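Long-range contacts in CopN (Chlamydia pneumoniae, PDB 4NRH), which probably acts as a gatekeeper of type III secretion, forming a complex with a chaperone that directs the secretion of translocators: residues R99-A104 with Y129-G134; L125-Y129 with F161-M166; H137-L143 with E188-L192; A194-S198 with T276-L280. One frame throughout, in Å; residues are numbered along the deposited sequence.

Contact 1: residues R99-A104 with Y129-G134; sequences RTAIGA and YLEVTG
Tyr129 CE2 lies 3.8 Å from Arg99 NH2, the two flat groups meeting obliquely. A water in the planes of both groups, 2.8 Å from Tyr129 OH, adds a weak link to Arg99 NH2. Leu130 follows as a knob whose hole is formed by Arg99, Thr100, Gly103 and Ala104. Its CD2 branch comes within 3.8 Å of Thr100 CA, CD1 turns to Ala104 N at 4.2 Å, and CG lies over one face of the guanidinium. Leu130 O accepts a weak, bent hydrogen bond from Arg99 NH1 (3.3 Å), and a second water takes a hydrogen bond from NH1 and gives one to the same carbonyl. One turn later Thr133 sets OG1 at the guanidinium edge. Here NH1 forms a weak bond, and NH2 is modelled too close for its spacing to be taken literally. With chi1 at 65°, OG1 can also donate to Tyr129 O at 2.8 Å, on the opposite face of that carbonyl from Thr133 N. Gly134 N lies at the same guanidinium edge, 3.6 Å from Arg99 NH1. Both segments belong to the all-helical HrpJ-like domain, and their axes cross at 102°. Tyr176 and Val177 pack on Arg99, helix 61-74 flanks Thr100 and Ala104, and helix 152-172 borders Tyr129 and Thr133.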
loop_
_atom_site.group_PDB
_atom_site.type_symbol
_atom_site.label_atom_id
_atom_site.label_comp_id
_atom_site.label_asym_id
_atom_site.label_seq_id
_atom_site.Cartn_x
_atom_site.Cartn_y
_atom_site.Cartn_z
ATOM N N ARG A 99 -1.038 26.362 12.114
ATOM C CA ARG A 99 -1.176 24.910 12.060
ATOM C C ARG A 99 -0.544 24.225 13.269
ATOM O O ARG A 99 -0.947 23.124 13.647
ATOM C CB ARG A 99 -0.557 24.363 10.774
ATOM C CG ARG A 99 -1.049 22.974 10.419
ATOM C CD ARG A 99 -0.276 22.379 9.260
ATOM N NE ARG A 99 -0.771 21.046 8.935
ATOM C CZ ARG A 99 -0.000 20.028 8.567
ATOM N NH1 ARG A 99 1.314 20.184 8.477
ATOM N NH2 ARG A 99 -0.547 18.852 8.292
ATOM N N THR A 100 0.451 24.874 13.863
ATOM C CA THR A 100 1.112 24.349 15.052
ATOM C C THR A 100 0.110 24.194 16.196
ATOM O O THR A 100 0.257 23.321 17.053
ATOM C CB THR A 100 2.276 25.263 15.494
ATOM O OG1 THR A 100 3.178 25.453 14.397
ATOM C CG2 THR A 100 3.033 24.658 16.668
ATOM N N ALA A 101 -0.920 25.034 16.193
ATOM C CA ALA A 101 -1.971 24.957 17.200
ATOM C C ALA A 101 -3.179 24.161 16.710
ATOM O O ALA A 101 -3.575 23.179 17.335
ATOM C CB ALA A 101 -2.400 26.355 17.621
ATOM N N ILE A 102 -3.754 24.583 15.588
ATOM C CA ILE A 102 -4.999 23.995 15.096
ATOM C C ILE A 102 -4.800 22.604 14.498
ATOM O O ILE A 102 -5.567 21.683 14.783
ATOM C CB ILE A 102 -5.662 24.897 14.040
ATOM C CG1 ILE A 102 -5.827 26.317 14.584
ATOM C CG2 ILE A 102 -7.011 24.333 13.628
ATOM C CD1 ILE A 102 -6.694 26.399 15.822
ATOM N N GLY A 103 -3.768 22.456 13.674
ATOM C CA GLY A 103 -3.451 21.175 13.067
ATOM C C GLY A 103 -3.128 20.114 14.101
ATOM O O GLY A 103 -3.584 18.976 13.999
ATOM N N ALA A 104 -2.337 20.492 15.099
ATOM C CA ALA A 104 -1.977 19.587 16.183
ATOM C C ALA A 104 -3.196 19.217 17.026
ATOM O O ALA A 104 -3.359 18.065 17.425
ATOM C CB ALA A 104 -0.897 20.211 17.056
ATOM N N TYR A 129 3.933 14.341 12.701
ATOM C CA TYR A 129 2.854 14.476 11.726
ATOM C C TYR A 129 2.918 15.821 11.012
ATOM O O TYR A 129 2.783 15.893 9.790
ATOM C CB TYR A 129 1.486 14.307 12.392
ATOM C CG TYR A 129 0.336 14.433 11.417
ATOM C CD1 TYR A 129 -0.054 13.356 10.633
ATOM C CD2 TYR A 129 -0.349 15.633 11.269
ATOM C CE1 TYR A 129 -1.097 13.467 9.735
ATOM C CE2 TYR A 129 -1.394 15.755 10.374
ATOM C CZ TYR A 129 -1.763 14.669 9.609
ATOM O OH TYR A 129 -2.803 14.783 8.716
ATOM N N LEU A 130 3.114 16.884 11.786
ATOM C CA LEU A 130 3.224 18.230 11.235
ATOM C C LEU A 130 4.406 18.339 10.276
ATOM O O LEU A 130 4.304 18.968 9.226
ATOM C CB LEU A 130 3.353 19.261 12.360
ATOM C CG LEU A 130 2.083 20.050 12.692
ATOM C CD1 LEU A 130 0.885 19.122 12.839
ATOM C CD2 LEU A 130 2.278 20.880 13.950
ATOM N N GLU A 131 5.528 17.730 10.647
ATOM C CA GLU A 131 6.715 17.734 9.797
ATOM C C GLU A 131 6.502 16.938 8.511
ATOM O O GLU A 131 6.870 17.386 7.425
ATOM C CB GLU A 131 7.922 17.177 10.556
ATOM C CG GLU A 131 9.186 17.088 9.713
ATOM C CD GLU A 131 10.372 16.541 10.483
ATOM O OE1 GLU A 131 10.209 16.210 11.677
ATOM O OE2 GLU A 131 11.468 16.440 9.893
ATOM N N VAL A 132 5.907 15.755 8.641
ATOM C CA VAL A 132 5.678 14.872 7.500
ATOM C C VAL A 132 4.724 15.496 6.486
ATOM O O VAL A 132 4.982 15.481 5.281
ATOM C CB VAL A 132 5.111 13.508 7.954
ATOM C CG1 VAL A 132 4.556 12.732 6.767
ATOM C CG2 VAL A 132 6.182 12.701 8.671
ATOM N N THR A 133 3.631 16.063 6.984
ATOM C CA THR A 133 2.593 16.612 6.123
ATOM C C THR A 133 2.855 18.076 5.790
ATOM O O THR A 133 2.144 18.674 4.982
ATOM C CB THR A 133 1.205 16.483 6.773
ATOM O OG1 THR A 133 1.152 17.299 7.948
ATOM C CG2 THR A 133 0.931 15.039 7.157
ATOM N N GLY A 134 3.879 18.651 6.415
ATOM C CA GLY A 134 4.218 20.045 6.198
ATOM C C GLY A 134 5.014 20.285 4.928
ATOM O O GLY A 134 5.297 21.427 4.573
HETATM O O HOH W 1 -3.632 17.421 8.179
HETATM O O HOH W 2 3.008 21.952 9.091
#

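Contact 2: residues L125-Y129 with F161-M166; sequences LRSLY and FLMKGM
The Phe161 ring turns one face to Leu125, whose CD1 methyl stands 4.3 Å above the ring plane, over its centre. The CE2 corner of the same ring reaches in to the helix backbone, 3.2 Å from Leu125 O and 3.6 Å from Leu125 CB. It also touches Tyr129 CB at 4.0 Å, so one corner of the ring meets residues one turn apart on helix 122-133. Tyr129 extends the opposite way across the interface. With CG anti to the backbone N (chi1 -180°), its ring is carried off helix 122-133 and laid against helix 152-172, where Leu162 O and Met166 N lie at its edge, near the ring plane. The Leu162 side chain slides past it in the reverse direction and brings CD2 to 4.1 Å from Tyr129 CD1. This is a knob-into-hole fit between two helices of this all-helical protein, crossing at -66°: Tyr129 is the knob, and Phe161, Leu162, Gly165 and Met166 form the hole. Gly165, which has no side chain, lets the phenol lie close upon the backbone, with Tyr129 OH 2.8 Å from Gly165 O. Met166 adds CG, 3.8 Å from Tyr129 CE1. Toward helix 139-149, Leu128 CD2 and Leu162 CD2 meet at 4.2 Å, and Leu128 also packs on Met145 and Arg149. Arg126 points away from helix 152-172, and its guanidinium forms a salt bridge with Glu28.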
loop_
_atom_site.group_PDB
_atom_site.type_symbol
_atom_site.label_atom_id
_atom_site.label_comp_id
_atom_site.label_asym_id
_atom_site.label_seq_id
_atom_site.Cartn_x
_atom_site.Cartn_y
_atom_site.Cartn_z
ATOM N N LEU A 125 4.522 12.725 18.522
ATOM C CA LEU A 125 3.840 12.222 17.336
ATOM C C LEU A 125 3.214 13.361 16.532
ATOM O O LEU A 125 3.245 13.347 15.301
ATOM C CB LEU A 125 2.772 11.196 17.721
ATOM C CG LEU A 125 3.278 9.842 18.225
ATOM C CD1 LEU A 125 2.119 8.883 18.456
ATOM C CD2 LEU A 125 4.277 9.246 17.249
ATOM N N ARG A 126 2.650 14.344 17.229
ATOM C CA ARG A 126 2.031 15.487 16.561
ATOM C C ARG A 126 3.077 16.330 15.843
ATOM O O ARG A 126 2.830 16.849 14.754
ATOM C CB ARG A 126 1.256 16.352 17.556
ATOM C CG ARG A 126 0.037 15.673 18.145
ATOM C CD ARG A 126 -0.852 16.654 18.893
ATOM N NE ARG A 126 -0.190 17.268 20.041
ATOM C CZ ARG A 126 -0.178 16.745 21.263
ATOM N NH1 ARG A 126 -0.784 15.589 21.496
ATOM N NH2 ARG A 126 0.444 17.374 22.252
ATOM N N SER A 127 4.245 16.466 16.462
ATOM C CA SER A 127 5.358 17.171 15.842
ATOM C C SER A 127 5.800 16.460 14.564
ATOM O O SER A 127 6.047 17.100 13.541
ATOM C CB SER A 127 6.529 17.289 16.818
ATOM O OG SER A 127 7.631 17.943 16.214
ATOM N N LEU A 128 5.900 15.136 14.634
ATOM C CA LEU A 128 6.242 14.330 13.465
ATOM C C LEU A 128 5.211 14.467 12.349
ATOM O O LEU A 128 5.569 14.674 11.189
ATOM C CB LEU A 128 6.388 12.858 13.850
ATOM C CG LEU A 128 6.624 11.926 12.660
ATOM C CD1 LEU A 128 8.032 12.103 12.109
ATOM C CD2 LEU A 128 6.369 10.481 13.042
ATOM N N TYR A 129 3.933 14.341 12.701
ATOM C CA TYR A 129 2.854 14.476 11.726
ATOM C C TYR A 129 2.918 15.821 11.012
ATOM O O TYR A 129 2.783 15.893 9.790
ATOM C CB TYR A 129 1.486 14.307 12.392
ATOM C CG TYR A 129 0.336 14.433 11.417
ATOM C CD1 TYR A 129 -0.054 13.356 10.633
ATOM C CD2 TYR A 129 -0.349 15.633 11.269
ATOM C CE1 TYR A 129 -1.097 13.467 9.735
ATOM C CE2 TYR A 129 -1.394 15.755 10.374
ATOM C CZ TYR A 129 -1.763 14.669 9.609
ATOM O OH TYR A 129 -2.803 14.783 8.716
ATOM N N PHE A 161 -0.294 5.680 12.480
ATOM C CA PHE A 161 -0.679 6.968 13.050
ATOM C C PHE A 161 -0.700 8.049 11.976
ATOM O O PHE A 161 -1.611 8.875 11.931
ATOM C CB PHE A 161 0.266 7.376 14.180
ATOM C CG PHE A 161 0.161 8.827 14.554
ATOM C CD1 PHE A 161 -0.968 9.308 15.194
ATOM C CD2 PHE A 161 1.184 9.712 14.256
ATOM C CE1 PHE A 161 -1.074 10.644 15.534
ATOM C CE2 PHE A 161 1.085 11.049 14.594
ATOM C CZ PHE A 161 -0.046 11.514 15.236
ATOM N N LEU A 162 0.317 8.036 11.120
ATOM C CA LEU A 162 0.432 9.002 10.036
ATOM C C LEU A 162 -0.742 8.876 9.070
ATOM O O LEU A 162 -1.310 9.878 8.636
ATOM C CB LEU A 162 1.752 8.813 9.288
ATOM C CG LEU A 162 3.026 9.170 10.056
ATOM C CD1 LEU A 162 4.257 8.958 9.185
ATOM C CD2 LEU A 162 2.969 10.601 10.572
ATOM N N MET A 163 -1.100 7.637 8.741
ATOM C CA MET A 163 -2.224 7.364 7.850
ATOM C C MET A 163 -3.540 7.817 8.471
ATOM O O MET A 163 -4.398 8.379 7.790
ATOM C CB MET A 163 -2.295 5.876 7.510
ATOM C CG MET A 163 -1.143 5.377 6.657
ATOM S SD MET A 163 -1.195 6.039 4.980
ATOM C CE MET A 163 -2.724 5.322 4.382
ATOM N N LYS A 164 -3.693 7.565 9.768
ATOM C CA LYS A 164 -4.902 7.944 10.489
ATOM C C LYS A 164 -5.063 9.462 10.515
ATOM O O LYS A 164 -6.161 9.985 10.318
ATOM C CB LYS A 164 -4.871 7.386 11.913
ATOM C CG LYS A 164 -5.989 7.894 12.810
ATOM C CD LYS A 164 -7.335 7.326 12.393
ATOM C CE LYS A 164 -8.444 7.793 13.320
ATOM N NZ LYS A 164 -9.765 7.232 12.928
ATOM N N GLY A 165 -3.958 10.160 10.760
ATOM C CA GLY A 165 -3.950 11.611 10.760
ATOM C C GLY A 165 -4.293 12.201 9.406
ATOM O O GLY A 165 -5.060 13.159 9.316
ATOM N N MET A 166 -3.721 11.631 8.349
ATOM C CA MET A 166 -3.936 12.135 6.997
ATOM C C MET A 166 -5.360 11.848 6.529
ATOM O O MET A 166 -5.951 12.638 5.792
ATOM C CB MET A 166 -2.921 11.530 6.025
ATOM C CG MET A 166 -1.521 12.114 6.166
ATOM S SD MET A 166 -0.288 11.339 5.102
ATOM C CE MET A 166 -0.541 9.614 5.493
#

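Contact 3: residues H137-L143 with E188-L192; sequences HTCDQLL and ETRNL
Cys139 N donates to Glu188 OE1 at 2.8 Å, though the N-H...O angle of 130° makes the bond weak. The amide belongs to the first turn of helix 139-149, whose start carries a capping box: Thr138 N donates to Gln141 OE1 (2.9 Å), and Gln141 N returns a weaker bond to Thr138 OG1. Glu188 thus serves as an additional acceptor at this helix start, where the helix dipole would be expected to favour its negative charge. A bend at chi2 (-58°) folds the carboxylate back toward Cys139, while CG, nearer the backbone, rests against His137 O at 3.4 Å. Beyond the polar end, the two helices cross at -60° with their axes 8.7 Å apart. The thiol of Cys139, anti to its own amide N, reaches across onto the backbone of helix 179-215, with SG 3.4 Å from Leu192 N and alongside the Asn191 carbonyl carbon. The amide end of Asn191 is engaged elsewhere, its OD1 accepting from Arg279 NE. Deeper in, Leu192 sets one methyl on each of two successive residues of helix 139-149: CD2 packs on Leu142 CB at 3.8 Å, and CD1 on Leu143 CA at 3.9 Å. Leu143 and Leu192 are set obliquely to each other. Leu142 instead runs at about a right angle to Thr189, whose hydroxyl is bonded to Leu185 O within its own helix, and touches that hydroxyl with one methyl, CD1 lying 3.6 Å from Thr189 OG1.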
loop_
_atom_site.group_PDB
_atom_site.type_symbol
_atom_site.label_atom_id
_atom_site.label_comp_id
_atom_site.label_asym_id
_atom_site.label_seq_id
_atom_site.Cartn_x
_atom_site.Cartn_y
_atom_site.Cartn_z
ATOM N N HIS A 137 6.990 14.658 0.611
ATOM C CA HIS A 137 7.875 13.592 1.058
ATOM C C HIS A 137 7.657 12.315 0.260
ATOM O O HIS A 137 6.529 11.847 0.113
ATOM C CB HIS A 137 7.672 13.315 2.551
ATOM C CG HIS A 137 8.167 14.410 3.443
ATOM N ND1 HIS A 137 7.325 15.321 4.045
ATOM C CD2 HIS A 137 9.420 14.738 3.840
ATOM C CE1 HIS A 137 8.037 16.163 4.771
ATOM N NE2 HIS A 137 9.312 15.832 4.664
ATOM N N THR A 138 8.748 11.757 -0.252
ATOM C CA THR A 138 8.703 10.470 -0.930
ATOM C C THR A 138 8.788 9.343 0.090
ATOM O O THR A 138 9.031 9.586 1.273
ATOM C CB THR A 138 9.842 10.321 -1.954
ATOM O OG1 THR A 138 11.103 10.336 -1.274
ATOM C CG2 THR A 138 9.803 11.455 -2.970
ATOM N N CYS A 139 8.568 8.116 -0.372
ATOM C CA CYS A 139 8.701 6.931 0.468
ATOM C C CYS A 139 10.067 6.856 1.146
ATOM O O CYS A 139 10.161 6.641 2.356
ATOM C CB CYS A 139 8.463 5.669 -0.363
ATOM S SG CYS A 139 8.678 4.126 0.546
ATOM N N ASP A 140 11.121 7.033 0.354
ATOM C CA ASP A 140 12.490 6.977 0.853
ATOM C C ASP A 140 12.777 8.054 1.896
ATOM O O ASP A 140 13.423 7.788 2.911
ATOM C CB ASP A 140 13.479 7.099 -0.305
ATOM C CG ASP A 140 13.449 5.893 -1.223
ATOM O OD1 ASP A 140 13.012 4.813 -0.773
ATOM O OD2 ASP A 140 13.862 6.024 -2.395
ATOM N N GLN A 141 12.301 9.269 1.640
ATOM C CA GLN A 141 12.488 10.375 2.574
ATOM C C GLN A 141 11.778 10.093 3.894
ATOM O O GLN A 141 12.293 10.414 4.965
ATOM C CB GLN A 141 11.987 11.689 1.969
ATOM C CG GLN A 141 12.813 12.171 0.786
ATOM C CD GLN A 141 12.192 13.363 0.085
ATOM O OE1 GLN A 141 10.990 13.603 0.189
ATOM N NE2 GLN A 141 13.013 14.117 -0.637
ATOM N N LEU A 142 10.591 9.502 3.810
ATOM C CA LEU A 142 9.863 9.079 5.001
ATOM C C LEU A 142 10.644 8.016 5.768
ATOM O O LEU A 142 10.691 8.035 6.997
ATOM C CB LEU A 142 8.475 8.549 4.631
ATOM C CG LEU A 142 7.458 9.577 4.130
ATOM C CD1 LEU A 142 6.144 8.901 3.768
ATOM C CD2 LEU A 142 7.237 10.661 5.172
ATOM N N LEU A 143 11.257 7.091 5.035
ATOM C CA LEU A 143 12.039 6.022 5.647
ATOM C C LEU A 143 13.252 6.568 6.394
ATOM O O LEU A 143 13.468 6.239 7.561
ATOM C CB LEU A 143 12.494 5.014 4.590
ATOM C CG LEU A 143 13.338 3.852 5.120
ATOM C CD1 LEU A 143 12.519 2.972 6.053
ATOM C CD2 LEU A 143 13.922 3.035 3.977
ATOM N N GLU A 188 2.548 7.603 -0.684
ATOM C CA GLU A 188 3.944 7.421 -0.298
ATOM C C GLU A 188 4.076 6.688 1.033
ATOM O O GLU A 188 4.990 5.885 1.220
ATOM C CB GLU A 188 4.662 8.773 -0.223
ATOM C CG GLU A 188 4.834 9.474 -1.566
ATOM C CD GLU A 188 5.603 8.639 -2.578
ATOM O OE1 GLU A 188 6.457 7.825 -2.164
ATOM O OE2 GLU A 188 5.353 8.798 -3.791
ATOM N N THR A 189 3.158 6.967 1.954
ATOM C CA THR A 189 3.181 6.330 3.264
ATOM C C THR A 189 2.777 4.860 3.150
ATOM O O THR A 189 3.301 4.006 3.867
ATOM C CB THR A 189 2.252 7.052 4.261
ATOM O OG1 THR A 189 2.630 8.430 4.355
ATOM C CG2 THR A 189 2.339 6.415 5.641
ATOM N N ARG A 190 1.850 4.568 2.242
ATOM C CA ARG A 190 1.490 3.185 1.942
ATOM C C ARG A 190 2.689 2.433 1.370
ATOM O O ARG A 190 2.908 1.265 1.684
ATOM C CB ARG A 190 0.305 3.121 0.973
ATOM C CG ARG A 190 -1.028 3.495 1.602
ATOM C CD ARG A 190 -2.172 3.323 0.615
ATOM N NE ARG A 190 -3.473 3.501 1.254
ATOM C CZ ARG A 190 -4.264 4.551 1.059
ATOM N NH1 ARG A 190 -3.890 5.523 0.238
ATOM N NH2 ARG A 190 -5.431 4.628 1.686
ATOM N N ASN A 191 3.456 3.111 0.521
ATOM C CA ASN A 191 4.682 2.541 -0.020
ATOM C C ASN A 191 5.709 2.299 1.079
ATOM O O ASN A 191 6.459 1.326 1.035
ATOM C CB ASN A 191 5.270 3.453 -1.099
ATOM C CG ASN A 191 4.400 3.525 -2.338
ATOM O OD1 ASN A 191 3.481 2.724 -2.514
ATOM N ND2 ASN A 191 4.683 4.491 -3.204
ATOM N N LEU A 192 5.743 3.198 2.059
ATOM C CA LEU A 192 6.609 3.039 3.223
ATOM C C LEU A 192 6.250 1.776 3.998
ATOM O O LEU A 192 7.129 1.014 4.399
ATOM C CB LEU A 192 6.520 4.263 4.137
ATOM C CG LEU A 192 7.272 4.152 5.466
ATOM C CD1 LEU A 192 8.754 3.901 5.224
ATOM C CD2 LEU A 192 7.066 5.397 6.314
#

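Contact 4: residues A194-S198 with T276-L280; sequences AVLTS and TSSRL
Two torsions bring Thr197 and Ser277 into the contact. At Thr197, chi1 of 65° holds OG1 between the backbone N and the carbonyl carbon, turned toward the loop, where it accepts a nearly straight hydrogen bond from Ser277 N (3.3 Å, 168°). At Ser277, chi1 of 174° swings OG over the Ala194 methyl, 3.6 Å from CB. The Thr197 hydroxyl is also modelled very close to Ala194 O, and the length of that bond is doubtful. Leu280 lies against the helix, with CD2 3.5 Å from Ala194 O and CD1 3.2 Å from Ser198 OG, a hydroxyl that bonds to His234. Arg279 touches helix 179-215 through its CB, 3.8 Å from Ala194 CB, and sends its guanidinium to a salt bridge with Asp29 of the chaperone chain. Ser277 OG likewise has a chaperone partner, Glu23 of that chain. Within the loop, Arg279 N donates to Ser277 OG at 3.1 Å, and this bond defines an ST turn, here leading into the short 3-10 segment 278-280 at the chaperone-binding face.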
loop_
_atom_site.group_PDB
_atom_site.type_symbol
_atom_site.label_atom_id
_atom_site.label_comp_id
_atom_site.label_asym_id
_atom_site.label_seq_id
_atom_site.Cartn_x
_atom_site.Cartn_y
_atom_site.Cartn_z
ATOM N N ALA A 194 4.855 -0.842 2.898
ATOM C CA ALA A 194 5.255 -1.992 2.095
ATOM C C ALA A 194 6.742 -2.276 2.284
ATOM O O ALA A 194 7.150 -3.423 2.472
ATOM C CB ALA A 194 4.938 -1.756 0.626
ATOM N N VAL A 195 7.544 -1.217 2.229
ATOM C CA VAL A 195 8.983 -1.311 2.453
ATOM C C VAL A 195 9.299 -1.877 3.839
ATOM O O VAL A 195 10.205 -2.698 3.993
ATOM C CB VAL A 195 9.658 0.070 2.286
ATOM C CG1 VAL A 195 11.083 0.048 2.815
ATOM C CG2 VAL A 195 9.638 0.492 0.824
ATOM N N LEU A 196 8.530 -1.451 4.837
ATOM C CA LEU A 196 8.726 -1.900 6.214
ATOM C C LEU A 196 8.557 -3.409 6.385
ATOM O O LEU A 196 9.189 -4.012 7.251
ATOM C CB LEU A 196 7.761 -1.170 7.153
ATOM C CG LEU A 196 8.090 0.291 7.470
ATOM C CD1 LEU A 196 6.993 0.913 8.316
ATOM C CD2 LEU A 196 9.435 0.390 8.170
ATOM N N THR A 197 7.697 -4.013 5.571
ATOM C CA THR A 197 7.469 -5.455 5.638
ATOM C C THR A 197 8.750 -6.235 5.358
ATOM O O THR A 197 8.977 -7.297 5.937
ATOM C CB THR A 197 6.380 -5.908 4.648
ATOM O OG1 THR A 197 6.826 -5.678 3.305
ATOM C CG2 THR A 197 5.086 -5.144 4.888
ATOM N N SER A 198 9.582 -5.704 4.466
ATOM C CA SER A 198 10.859 -6.330 4.146
ATOM C C SER A 198 11.805 -6.286 5.339
ATOM O O SER A 198 12.380 -7.303 5.720
ATOM C CB SER A 198 11.510 -5.649 2.943
ATOM O OG SER A 198 10.676 -5.721 1.804
ATOM N N THR A 276 6.718 -10.807 1.668
ATOM C CA THR A 276 6.703 -9.351 1.725
ATOM C C THR A 276 5.532 -8.793 0.920
ATOM O O THR A 276 4.913 -9.508 0.132
ATOM C CB THR A 276 8.023 -8.750 1.207
ATOM O OG1 THR A 276 8.263 -9.193 -0.133
ATOM C CG2 THR A 276 9.187 -9.176 2.092
ATOM N N SER A 277 5.237 -7.517 1.135
ATOM C CA SER A 277 4.064 -6.873 0.552
ATOM C C SER A 277 4.052 -6.902 -0.974
ATOM O O SER A 277 5.078 -6.685 -1.618
ATOM C CB SER A 277 3.966 -5.426 1.033
ATOM O OG SER A 277 2.909 -4.745 0.377
ATOM N N SER A 278 2.880 -7.177 -1.538
ATOM C CA SER A 278 2.693 -7.191 -2.984
ATOM C C SER A 278 2.909 -5.803 -3.579
ATOM O O SER A 278 3.245 -5.664 -4.756
ATOM C CB SER A 278 1.294 -7.699 -3.337
ATOM O OG SER A 278 0.299 -6.749 -2.995
ATOM N N ARG A 279 2.712 -4.781 -2.754
ATOM C CA ARG A 279 2.858 -3.392 -3.174
ATOM C C ARG A 279 4.305 -3.049 -3.534
ATOM O O ARG A 279 4.564 -2.076 -4.241
ATOM C CB ARG A 279 2.349 -2.459 -2.072
ATOM C CG ARG A 279 2.109 -1.029 -2.516
ATOM C CD ARG A 279 1.549 -0.197 -1.376
ATOM N NE ARG A 279 1.392 1.205 -1.750
ATOM C CZ ARG A 279 0.309 1.702 -2.336
ATOM N NH1 ARG A 279 -0.716 0.910 -2.620
ATOM N NH2 ARG A 279 0.251 2.992 -2.638
ATOM N N LEU A 280 5.242 -3.855 -3.043
ATOM C CA LEU A 280 6.662 -3.679 -3.344
ATOM C C LEU A 280 6.970 -3.783 -4.836
ATOM O O LEU A 280 7.966 -3.238 -5.310
ATOM C CB LEU A 280 7.495 -4.716 -2.590
ATOM C CG LEU A 280 7.672 -4.521 -1.088
ATOM C CD1 LEU A 280 8.553 -5.624 -0.540
ATOM C CD2 LEU A 280 8.272 -3.157 -0.799
#

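From the N terminus, contact 1 closes first, bringing helix 122-133 back to helix 99-105. Contact 2 crosses it: residues 125-128 lie inside that loop, and their partner on helix 152-172 lies beyond it. The two share Tyr129. Contact 3 follows contact 1 in series but crosses contact 2, joining helix 139-149 to helix 179-215; Met163 and Met166 of contact 2 pack against Thr189 of contact 3. Contact 4 comes last and spans the longest loop, from helix 179-215 to the turn before helix 284-301. Using that helix in common with contact 3, it continues the series toward the third helical domain, and Asn191 and Arg279 join the two.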